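Local coordinates for nitroreductase family protein (Sphingopyxis sp., PDB 7DP1), which uses FMN and NADPH to reduce nitro groups, probably including those of dinitroaniline herbicides, at residues 170-175 with 199-204; 19-24 with 211-216. The protein carries 1 engineered substitution. All blocks are in the same frame, centred on the assembly; numbering follows the deposited sequence.

Contact 1: 170-175 with 199-204. With FMN (flavin mononucleotide), chain C.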
# COMPACT_ATOMS: atom_id res chain seq x y z
N LEU A 170 -14.99 9.77 -8.94
CA LEU A 170 -13.79 10.23 -9.63
C LEU A 170 -12.94 9.03 -9.99
O LEU A 170 -13.20 7.92 -9.52
CB LEU A 170 -12.98 11.20 -8.78
CG LEU A 170 -13.60 12.57 -8.49
CD1 LEU A 170 -12.95 13.18 -7.27
CD2 LEU A 170 -13.46 13.50 -9.70
N ALA A 171 -11.90 9.25 -10.79
CA ALA A 171 -11.06 8.14 -11.19
C ALA A 171 -9.62 8.56 -11.03
O ALA A 171 -9.33 9.74 -10.82
CB ALA A 171 -11.34 7.72 -12.62
N SER A 172 -8.71 7.59 -11.16
CA SER A 172 -7.30 7.91 -11.10
C SER A 172 -6.41 6.94 -11.84
O SER A 172 -6.83 5.86 -12.27
CB SER A 172 -6.87 8.01 -9.64
OG SER A 172 -6.79 6.73 -9.05
N CYS A 173 -5.16 7.35 -12.01
CA CYS A 173 -4.12 6.50 -12.53
C CYS A 173 -2.88 6.70 -11.68
O CYS A 173 -2.29 7.78 -11.71
CB CYS A 173 -3.80 6.85 -14.00
SG CYS A 173 -2.74 5.58 -14.79
N PRO A 174 -2.49 5.68 -10.90
CA PRO A 174 -1.19 5.78 -10.23
C PRO A 174 -0.09 5.77 -11.29
O PRO A 174 -0.24 5.07 -12.29
CB PRO A 174 -1.15 4.54 -9.34
CG PRO A 174 -2.12 3.59 -9.99
CD PRO A 174 -3.17 4.40 -10.63
N GLN A 175 0.94 6.58 -11.13
CA GLN A 175 1.98 6.71 -12.16
C GLN A 175 3.38 6.77 -11.60
O GLN A 175 3.78 7.79 -11.05
CB GLN A 175 1.76 7.98 -12.98
CG GLN A 175 0.54 8.02 -13.86
CD GLN A 175 0.59 9.23 -14.76
OE1 GLN A 175 0.31 10.35 -14.32
NE2 GLN A 175 0.97 9.03 -16.02
N SER A 199 5.68 8.40 -6.44
CA SER A 199 4.79 8.18 -7.57
C SER A 199 3.88 9.37 -7.79
O SER A 199 3.65 10.16 -6.87
CB SER A 199 3.96 6.92 -7.33
OG SER A 199 3.04 6.70 -8.38
N GLY A 200 3.36 9.49 -9.00
CA GLY A 200 2.28 10.45 -9.22
C GLY A 200 0.97 9.70 -9.14
O GLY A 200 0.96 8.46 -9.16
N LEU A 201 -0.13 10.43 -8.99
CA LEU A 201 -1.48 9.87 -9.12
C LEU A 201 -2.30 10.84 -9.96
O LEU A 201 -2.64 11.94 -9.51
CB LEU A 201 -2.13 9.62 -7.75
CG LEU A 201 -3.56 9.03 -7.70
CD1 LEU A 201 -3.60 7.52 -8.05
CD2 LEU A 201 -4.28 9.32 -6.36
N ALA A 202 -2.55 10.50 -11.22
CA ALA A 202 -3.38 11.35 -12.05
C ALA A 202 -4.80 11.26 -11.53
O ALA A 202 -5.27 10.16 -11.24
CB ALA A 202 -3.30 10.93 -13.49
N ILE A 203 -5.50 12.39 -11.41
CA ILE A 203 -6.85 12.42 -10.85
C ILE A 203 -7.84 13.19 -11.72
O ILE A 203 -7.54 14.30 -12.16
CB ILE A 203 -6.86 13.06 -9.44
CG1 ILE A 203 -6.14 12.16 -8.44
CG2 ILE A 203 -8.28 13.24 -8.93
CD1 ILE A 203 -6.07 12.75 -7.05
N GLY A 204 -9.03 12.61 -11.93
CA GLY A 204 -10.06 13.29 -12.70
C GLY A 204 -11.30 12.45 -12.92
O GLY A 204 -11.48 11.39 -12.29
N1 FMN C . 0.22 2.77 -15.25
C2 FMN C . 0.74 3.51 -16.29
O2 FMN C . 0.21 3.47 -17.40
N3 FMN C . 1.86 4.29 -16.12
C4 FMN C . 2.47 4.36 -14.89
O4 FMN C . 3.47 5.09 -14.75
C4A FMN C . 1.95 3.60 -13.84
N5 FMN C . 2.55 3.63 -12.60
C5A FMN C . 2.04 2.91 -11.54
C6 FMN C . 2.67 2.98 -10.30
C7 FMN C . 2.17 2.26 -9.23
C7M FMN C . 2.82 2.34 -7.88
C8 FMN C . 1.05 1.47 -9.39
C8M FMN C . 0.54 0.73 -8.19
C9 FMN C . 0.41 1.39 -10.63
C9A FMN C . 0.91 2.11 -11.72
N10 FMN C . 0.31 2.06 -12.97
C10 FMN C . 0.83 2.80 -14.02
C1' FMN C . -0.91 1.24 -13.22
C2' FMN C . -0.68 -0.26 -13.36
O2' FMN C . -0.22 -0.54 -14.65
C3' FMN C . -2.01 -0.96 -13.13
O3' FMN C . -2.31 -0.83 -11.76
C4' FMN C . -2.00 -2.45 -13.46
O4' FMN C . -1.79 -2.72 -14.84
C5' FMN C . -3.34 -3.02 -13.09
O5' FMN C . -4.32 -2.35 -13.85
P FMN C . -5.55 -1.70 -13.05
O1P FMN C . -6.33 -0.83 -14.00
O2P FMN C . -6.42 -2.81 -12.50
O3P FMN C . -5.00 -0.88 -11.90
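The end of the Leu201 side chain leans over the neighbouring strand onto Ser172 and Pro174, on one face of the antiparallel strand pair 171-175 and 199-204, which forms one margin of the four-stranded sheet of this nitroreductase fold. With CG anti to the backbone N (chi1 179°), Leu201 sends CD1 back over that strand, 3.4 Å from Ser172 OG and 4.1 Å from Pro174 CB. Met162 of helix 148-167 packs against both Leu201 and Ser172. The other face carries Cys173, Ala202 and Gln175. Cys173 and Ala202 meet CB to CB at 4.1 Å, while the long arm of Gln175 brings its OE1 3.7 Å from Ala202 CB. That amide is held from outside the pair: OE1 accepts from Trp178 and NE2 donates to Asn128 O, which should fix its rotation.

Six backbone hydrogen bonds join Ala171 to Gly204, Cys173 to Ala202 and Gln175 to Gly200, two to each pair. At the flavin end Gly200 O takes two donors, Gln175 N from above its carbonyl plane and Ser199 OG at 2.8 Å. Losing that hydroxyl to an alanine here takes one of the two donors from Gly200 O, and would probably leave this buried carbonyl more loosely held, by Gln175 N. Here strand 171-175 meets the isoalloxazine: Pro174 CG lies 3.4 Å from FMN C9, and Gln175 CA comes within 3.2 Å of FMN N5.

Contact 2: 19-24 with 211-216; sequences RSVRAF and PVNRWP. With FMN (flavin mononucleotide), chain C.
Arg19 engages Trp215 twice over: its guanidinium grips the tryptophan's own carbonyl end-on and turns NH2 down over one face of the indole. NH1 and NH2 both donate to Trp215 O, at 2.8 and 2.7 Å, with that oxygen close to the guanidinium plane. NH2 also stands above the ring, so a cation-pi contact forms, CZ being 4.5 Å from the centroid of the five-membered ring. The two planes are 76° apart, so the arginine points into the ring instead of stacking flat on it. A bend at chi3 (-65°) turns the group this way, and Asn213 O lies over one of its faces.

The Asn213 amide holds the backbone of 19-24 with both its ends: OD1 accepts from Arg22 N, and ND2 donates to a lone pair of Ala23 O, 3.0 Å away. Alongside, Val212 packs CG1 on Ala23 CB at 3.5 Å and CG2 on Arg22 CB. Arg22 then runs extended from CG to NE toward the flavin, where NE hydrogen-bonds FMN O2 at 2.8 Å and NH2 hydrogen-bonds FMN N1.

Helix 96-109 covers Val212, Trp215 and Arg22 through Leu107, Val103 and Ala106, while Ser20, Val21 and Arg22 rest on strand 171-175.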
# COMPACT_ATOMS: atom_id res chain seq x y z
N ARG A 19 -10.00 1.20 -11.51
CA ARG A 19 -9.01 0.79 -12.50
C ARG A 19 -8.04 1.93 -12.79
O ARG A 19 -8.29 3.08 -12.44
CB ARG A 19 -9.69 0.33 -13.80
CG ARG A 19 -10.31 1.42 -14.63
CD ARG A 19 -10.99 0.84 -15.90
NE ARG A 19 -10.01 0.23 -16.81
CZ ARG A 19 -10.21 -0.85 -17.56
NH1 ARG A 19 -11.39 -1.48 -17.58
NH2 ARG A 19 -9.23 -1.29 -18.34
N SER A 20 -6.92 1.60 -13.41
CA SER A 20 -6.01 2.65 -13.81
C SER A 20 -6.57 3.31 -15.07
O SER A 20 -6.42 2.80 -16.16
CB SER A 20 -4.61 2.07 -14.04
OG SER A 20 -4.07 1.66 -12.79
N VAL A 21 -7.18 4.48 -14.90
CA VAL A 21 -7.84 5.19 -15.99
C VAL A 21 -6.86 6.03 -16.81
O VAL A 21 -6.12 6.86 -16.27
CB VAL A 21 -8.96 6.09 -15.43
CG1 VAL A 21 -9.46 7.06 -16.45
CG2 VAL A 21 -10.10 5.22 -14.90
N ARG A 22 -6.85 5.81 -18.12
CA ARG A 22 -5.91 6.53 -18.99
C ARG A 22 -6.63 7.36 -20.04
O ARG A 22 -6.13 7.55 -21.16
CB ARG A 22 -4.93 5.53 -19.64
CG ARG A 22 -4.12 4.78 -18.59
CD ARG A 22 -3.25 3.67 -19.15
NE ARG A 22 -2.51 3.00 -18.06
CZ ARG A 22 -2.86 1.83 -17.53
NH1 ARG A 22 -3.92 1.18 -17.99
NH2 ARG A 22 -2.14 1.31 -16.54
N ALA A 23 -7.82 7.83 -19.68
CA ALA A 23 -8.54 8.82 -20.48
C ALA A 23 -9.57 9.54 -19.63
O ALA A 23 -10.58 8.95 -19.22
CB ALA A 23 -9.21 8.17 -21.67
N PHE A 24 -9.31 10.83 -19.39
CA PHE A 24 -10.17 11.69 -18.57
C PHE A 24 -10.86 12.77 -19.39
O PHE A 24 -10.29 13.31 -20.34
CB PHE A 24 -9.36 12.36 -17.46
CG PHE A 24 -8.67 11.41 -16.52
CD1 PHE A 24 -7.42 10.90 -16.83
CD2 PHE A 24 -9.25 11.05 -15.32
CE1 PHE A 24 -6.78 10.02 -15.96
CE2 PHE A 24 -8.62 10.19 -14.45
CZ PHE A 24 -7.37 9.67 -14.77
N PRO A 211 -11.84 3.47 -25.11
CA PRO A 211 -11.49 2.06 -25.30
C PRO A 211 -10.44 1.67 -24.27
O PRO A 211 -10.46 0.57 -23.69
CB PRO A 211 -10.91 2.03 -26.73
CG PRO A 211 -10.44 3.43 -26.99
CD PRO A 211 -11.38 4.32 -26.22
N VAL A 212 -9.55 2.62 -24.03
CA VAL A 212 -8.46 2.45 -23.11
C VAL A 212 -8.99 2.16 -21.71
O VAL A 212 -8.31 1.53 -20.91
CB VAL A 212 -7.56 3.71 -23.11
CG1 VAL A 212 -8.24 4.84 -22.36
CG2 VAL A 212 -6.21 3.41 -22.51
N ASN A 213 -10.23 2.56 -21.44
CA ASN A 213 -10.83 2.39 -20.11
C ASN A 213 -11.82 1.24 -19.91
O ASN A 213 -12.40 1.13 -18.83
CB ASN A 213 -11.57 3.67 -19.70
CG ASN A 213 -10.64 4.84 -19.50
OD1 ASN A 213 -9.47 4.67 -19.18
ND2 ASN A 213 -11.17 6.05 -19.67
N ARG A 214 -12.01 0.37 -20.90
CA ARG A 214 -13.11 -0.59 -20.78
C ARG A 214 -12.71 -2.06 -20.93
O ARG A 214 -13.50 -2.96 -20.61
CB ARG A 214 -14.20 -0.28 -21.81
CG ARG A 214 -14.79 1.12 -21.73
CD ARG A 214 -16.04 1.20 -22.61
NE ARG A 214 -17.07 0.29 -22.10
CZ ARG A 214 -18.03 -0.26 -22.82
NH1 ARG A 214 -18.10 -0.03 -24.13
NH2 ARG A 214 -18.92 -1.06 -22.24
N TRP A 215 -11.48 -2.32 -21.36
CA TRP A 215 -10.99 -3.68 -21.46
C TRP A 215 -10.82 -4.30 -20.07
O TRP A 215 -10.44 -3.61 -19.12
CB TRP A 215 -9.67 -3.72 -22.24
CG TRP A 215 -8.62 -2.80 -21.68
CD1 TRP A 215 -8.47 -1.47 -21.94
CD2 TRP A 215 -7.60 -3.14 -20.73
NE1 TRP A 215 -7.41 -0.96 -21.23
CE2 TRP A 215 -6.86 -1.96 -20.47
CE3 TRP A 215 -7.23 -4.32 -20.07
CZ2 TRP A 215 -5.77 -1.93 -19.60
CZ3 TRP A 215 -6.15 -4.29 -19.20
CH2 TRP A 215 -5.44 -3.10 -18.97
N PRO A 216 -11.11 -5.60 -19.94
CA PRO A 216 -11.00 -6.28 -18.65
C PRO A 216 -9.55 -6.46 -18.27
O PRO A 216 -8.74 -6.89 -19.10
CB PRO A 216 -11.69 -7.62 -18.91
CG PRO A 216 -11.50 -7.85 -20.36
CD PRO A 216 -11.51 -6.51 -21.02
N1 FMN C . 0.22 2.77 -15.25
C2 FMN C . 0.74 3.51 -16.29
O2 FMN C . 0.21 3.47 -17.40
N3 FMN C . 1.86 4.29 -16.12
C4 FMN C . 2.47 4.36 -14.89
O4 FMN C . 3.47 5.09 -14.75
C4A FMN C . 1.95 3.60 -13.84
N5 FMN C . 2.55 3.63 -12.60
C5A FMN C . 2.04 2.91 -11.54
C6 FMN C . 2.67 2.98 -10.30
C7 FMN C . 2.17 2.26 -9.23
C7M FMN C . 2.82 2.34 -7.88
C8 FMN C . 1.05 1.47 -9.39
C8M FMN C . 0.54 0.73 -8.19
C9 FMN C . 0.41 1.39 -10.63
C9A FMN C . 0.91 2.11 -11.72
N10 FMN C . 0.31 2.06 -12.97
C10 FMN C . 0.83 2.80 -14.02
C1' FMN C . -0.91 1.24 -13.22
C2' FMN C . -0.68 -0.26 -13.36
O2' FMN C . -0.22 -0.54 -14.65
C3' FMN C . -2.01 -0.96 -13.13
O3' FMN C . -2.31 -0.83 -11.76
C4' FMN C . -2.00 -2.45 -13.46
O4' FMN C . -1.79 -2.72 -14.84
C5' FMN C . -3.34 -3.02 -13.09
O5' FMN C . -4.32 -2.35 -13.85
P FMN C . -5.55 -1.70 -13.05
O1P FMN C . -6.33 -0.83 -14.00
O2P FMN C . -6.42 -2.81 -12.50
O3P FMN C . -5.00 -0.88 -11.90

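Overall arrangement
Contacts 1 and 2 lie about 12 Å apart, centre to centre, and join through strand 171-175 and the loop 19-24. Ser172 O is 3.0 Å from Val21 N, a probable hydrogen bond, and Cys173 CB packs 3.2 Å from Val21 O. Nearer the cofactor, Pro174 CD meets Ser20 OG at 3.6 Å. Both contacts line the FMN site but serve different parts of it. Contact 1 meets the isoalloxazine, while contact 2 brings Arg22 to its pyrimidine side and Ser20 to the phosphate, with Ser20 N 2.6 Å from FMN O1P. Asn128, Glu176, Arg18 and Arg219 add further hydrogen bonds to the cofactor.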